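Local coordinates for hypothetical protein SA2161 (Staphylococcus aureus, PDB 1Y7R) that is of unknown function but is probably an acetyltransferase of the GNAT family, at residues A38-T43 against E86-Y91. The protein carries 4 engineered substitutions. Sequence-based numbering, arbitrary orientation.
Sequences ALFTVT and EHIMKY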
ATOM      1  N   ALA A  38      -5.787 -10.084   0.799  1.00  8.54           N
ATOM      2  CA  ALA A  38      -5.850  -8.988  -0.186  1.00  8.39           C
ATOM      3  C   ALA A  38      -7.317  -8.622  -0.364  1.00  8.10           C
ATOM      4  O   ALA A  38      -8.196  -9.501  -0.261  1.00  9.23           O
ATOM      5  CB  ALA A  38      -5.264  -9.449  -1.493  1.00  8.19           C
ATOM      6  N   LEU A  39      -7.602  -7.357  -0.677  1.00  7.36           N
ATOM      7  CA  LEU A  39      -8.983  -6.983  -1.007  1.00  7.90           C
ATOM      8  C   LEU A  39      -9.459  -7.662  -2.301  1.00  7.90           C
ATOM      9  O   LEU A  39     -10.651  -7.999  -2.442  1.00  8.45           O
ATOM     10  CB  LEU A  39      -9.100  -5.484  -1.173  1.00  7.57           C
ATOM     11  CG  LEU A  39      -8.952  -4.692   0.115  1.00  7.97           C
ATOM     12  CD1 LEU A  39      -8.930  -3.191  -0.224  1.00  9.79           C
ATOM     13  CD2 LEU A  39     -10.055  -5.051   1.121  1.00 12.04           C
ATOM     14  N   PHE A  40      -8.529  -7.849  -3.239  1.00  6.85           N
ATOM     15  CA  PHE A  40      -8.868  -8.384  -4.545  1.00  5.65           C
ATOM     16  C   PHE A  40      -7.645  -9.064  -5.133  1.00  5.29           C
ATOM     17  O   PHE A  40      -6.522  -8.559  -5.003  1.00  5.67           O
ATOM     18  CB  PHE A  40      -9.309  -7.220  -5.448  1.00  5.35           C
ATOM     19  CG  PHE A  40      -9.556  -7.597  -6.882  1.00  5.83           C
ATOM     20  CD1 PHE A  40     -10.785  -8.148  -7.264  1.00  8.00           C
ATOM     21  CD2 PHE A  40      -8.566  -7.360  -7.856  1.00  5.55           C
ATOM     22  CE1 PHE A  40     -11.040  -8.478  -8.619  1.00  7.79           C
ATOM     23  CE2 PHE A  40      -8.819  -7.697  -9.211  1.00  9.41           C
ATOM     24  CZ  PHE A  40     -10.073  -8.252  -9.579  1.00  8.25           C
ATOM     25  N   THR A  41      -7.868 -10.209  -5.784  1.00  5.46           N
ATOM     26  CA  THR A  41      -6.790 -10.959  -6.437  1.00  6.50           C
ATOM     27  C   THR A  41      -7.290 -11.439  -7.775  1.00  7.06           C
ATOM     28  O   THR A  41      -8.379 -12.013  -7.845  1.00  8.10           O
ATOM     29  CB  THR A  41      -6.357 -12.205  -5.604  1.00  7.94           C
ATOM     30  OG1 THR A  41      -5.967 -11.801  -4.279  1.00  8.85           O
ATOM     31  CG2 THR A  41      -5.159 -12.897  -6.246  1.00  8.69           C
ATOM     32  N   VAL A  42      -6.510 -11.221  -8.829  1.00  6.90           N
ATOM     33  CA  VAL A  42      -6.830 -11.791 -10.156  1.00  6.80           C
ATOM     34  C   VAL A  42      -5.714 -12.734 -10.550  1.00  6.95           C
ATOM     35  O   VAL A  42      -4.539 -12.444 -10.336  1.00  6.63           O
ATOM     36  CB  VAL A  42      -6.847 -10.684 -11.327  0.50  9.81           C
ATOM     37  CG1 VAL A  42      -5.632  -9.751 -11.350  0.50  3.61           C
ATOM     38  CG2 VAL A  42      -7.123 -11.325 -12.731  0.50  6.10           C
ATOM     39  N   THR A  43      -6.090 -13.877 -11.108  1.00  5.28           N
ATOM     40  CA  THR A  43      -5.147 -14.891 -11.571  1.00  5.46           C
ATOM     41  C   THR A  43      -5.531 -15.332 -12.981  1.00  5.76           C
ATOM     42  O   THR A  43      -6.723 -15.382 -13.334  1.00  5.90           O
ATOM     43  CB  THR A  43      -5.076 -16.125 -10.628  1.00  6.22           C
ATOM     44  OG1 THR A  43      -6.399 -16.472 -10.187  1.00  8.26           O
ATOM     45  CG2 THR A  43      -4.167 -15.802  -9.379  1.00  8.12           C
ATOM     46  N   GLU A  86      -6.382  -4.525 -16.244  1.00  5.85           N
ATOM     47  CA  GLU A  86      -7.765  -4.236 -16.593  1.00  7.00           C
ATOM     48  C   GLU A  86      -8.704  -4.763 -15.506  1.00  6.60           C
ATOM     49  O   GLU A  86      -9.646  -4.084 -15.092  1.00  7.67           O
ATOM     50  CB  GLU A  86      -8.129  -4.849 -17.964  1.00  7.56           C
ATOM     51  CG  GLU A  86      -7.491  -4.119 -19.150  1.00 11.23           C
ATOM     52  CD  GLU A  86      -8.196  -2.771 -19.469  1.00 12.39           C
ATOM     53  OE1 GLU A  86      -8.933  -2.248 -18.600  1.00 14.23           O
ATOM     54  OE2 GLU A  86      -8.030  -2.254 -20.600  1.00 14.22           O
ATOM     55  N   HIS A  87      -8.448  -5.971 -15.020  1.00  5.50           N
ATOM     56  CA  HIS A  87      -9.313  -6.525 -13.952  1.00  5.80           C
ATOM     57  C   HIS A  87      -9.132  -5.803 -12.611  1.00  5.97           C
ATOM     58  O   HIS A  87     -10.123  -5.489 -11.915  1.00  6.48           O
ATOM     59  CB  HIS A  87      -9.108  -8.031 -13.872  1.00  6.00           C
ATOM     60  CG  HIS A  87      -9.739  -8.759 -15.018  1.00  8.58           C
ATOM     61  ND1 HIS A  87     -11.045  -9.205 -14.982  1.00  9.58           N
ATOM     62  CD2 HIS A  87      -9.283  -9.031 -16.265  1.00  8.78           C
ATOM     63  CE1 HIS A  87     -11.345  -9.777 -16.136  1.00 10.35           C
ATOM     64  NE2 HIS A  87     -10.295  -9.683 -16.936  1.00  9.52           N
ATOM     65  N   ILE A  88      -7.889  -5.439 -12.296  1.00  5.25           N
ATOM     66  CA  ILE A  88      -7.632  -4.632 -11.099  1.00  5.89           C
ATOM     67  C   ILE A  88      -8.326  -3.268 -11.179  1.00  5.51           C
ATOM     68  O   ILE A  88      -8.961  -2.820 -10.208  1.00  6.89           O
ATOM     69  CB  ILE A  88      -6.108  -4.486 -10.863  1.00  5.76           C
ATOM     70  CG1 ILE A  88      -5.544  -5.814 -10.382  1.00  5.84           C
ATOM     71  CG2 ILE A  88      -5.792  -3.370  -9.876  1.00  5.57           C
ATOM     72  CD1 ILE A  88      -4.055  -5.772 -10.240  1.00 11.49           C
HETATM   73  N   MSE A  89      -8.241  -2.624 -12.342  1.00  6.19           N
HETATM   74  CA  MSE A  89      -8.833  -1.278 -12.497  1.00  7.06           C
HETATM   75  C   MSE A  89     -10.355  -1.327 -12.453  1.00  7.37           C
HETATM   76  O   MSE A  89     -10.997  -0.375 -11.967  1.00  7.80           O
HETATM   77  CB  MSE A  89      -8.338  -0.585 -13.772  1.00  7.13           C
HETATM   78  CG  MSE A  89      -6.860  -0.198 -13.746  1.00 11.93           C
HETATM   79 SE   MSE A  89      -6.285   0.759 -12.095  1.00 23.54          SE
HETATM   80  CE  MSE A  89      -5.799  -0.671 -11.039  1.00 24.84           C
ATOM     81  N   LYS A  90     -10.928  -2.417 -12.960  1.00  7.15           N
ATOM     82  CA  LYS A  90     -12.350  -2.719 -12.752  1.00  8.50           C
ATOM     83  C   LYS A  90     -12.789  -2.847 -11.278  1.00  7.64           C
ATOM     84  O   LYS A  90     -13.813  -2.264 -10.871  1.00  7.79           O
ATOM     85  CB  LYS A  90     -12.739  -3.943 -13.586  1.00  9.05           C
ATOM     86  CG  LYS A  90     -14.207  -4.297 -13.479  1.00 11.75           C
ATOM     87  CD  LYS A  90     -14.590  -5.319 -14.541  1.00 18.71           C
ATOM     88  CE  LYS A  90     -15.382  -4.625 -15.634  1.00 20.96           C
ATOM     89  NZ  LYS A  90     -14.953  -3.196 -15.786  1.00 24.52           N
ATOM     90  N   TYR A  91     -12.020  -3.592 -10.485  1.00  7.29           N
ATOM     91  CA  TYR A  91     -12.270  -3.705  -9.045  1.00  8.10           C
ATOM     92  C   TYR A  91     -12.212  -2.325  -8.379  1.00  8.42           C
ATOM     93  O   TYR A  91     -13.125  -1.922  -7.658  1.00  8.13           O
ATOM     94  CB  TYR A  91     -11.276  -4.674  -8.386  1.00  8.34           C
ATOM     95  CG  TYR A  91     -11.364  -4.528  -6.900  1.00  8.02           C
ATOM     96  CD1 TYR A  91     -10.451  -3.744  -6.212  1.00  9.02           C
ATOM     97  CD2 TYR A  91     -12.447  -5.061  -6.205  1.00 10.14           C
ATOM     98  CE1 TYR A  91     -10.572  -3.544  -4.833  1.00  9.83           C
ATOM     99  CE2 TYR A  91     -12.560  -4.884  -4.829  1.00 10.60           C
ATOM    100  CZ  TYR A  91     -11.633  -4.115  -4.165  1.00 11.73           C
ATOM    101  OH  TYR A  91     -11.738  -3.922  -2.798  1.00 15.14           O
TER
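Phe-40 and Tyr-91 each lay a CB over the centre of the other's ring. These are two reciprocal CH-pi contacts, Phe-40 CB and Tyr-91 CB both lying 3.6 Å from the centroid of the opposite ring. The contact belongs to the GNAT fold, where helix 80-95 packs on the mixed sheet; its residues 86-91 run nearly antiparallel to strand residues 40-43, at 156°. With CG anti to the backbone N in both, the two side chains reach across from opposite sides, and each ring lies over the other's CB. The ring planes are 12° apart but overlap little. The strand bulges here: Leu-39 and Phe-40 form a classic beta bulge opposite Val-56, and both side chains start toward the helix. The far end of the Phe-40 ring reaches back along the helix, where CE2 lies 3.8 Å from Ile-88 CA. Tyr-6 meets the same ring edge-to-face and also hydrogen-bonds His-87 ND1. Val-42 spreads its two methyls over successive helix residues. Val-42 CG1 is 4.1 Å from Ile-88 CG1. Val-42 CG2 is 4.0 Å from His-87 CB. At the bulge, the Tyr-91 hydroxyl ends beside Leu-39, with OH 3.5 Å from Leu-39 CB.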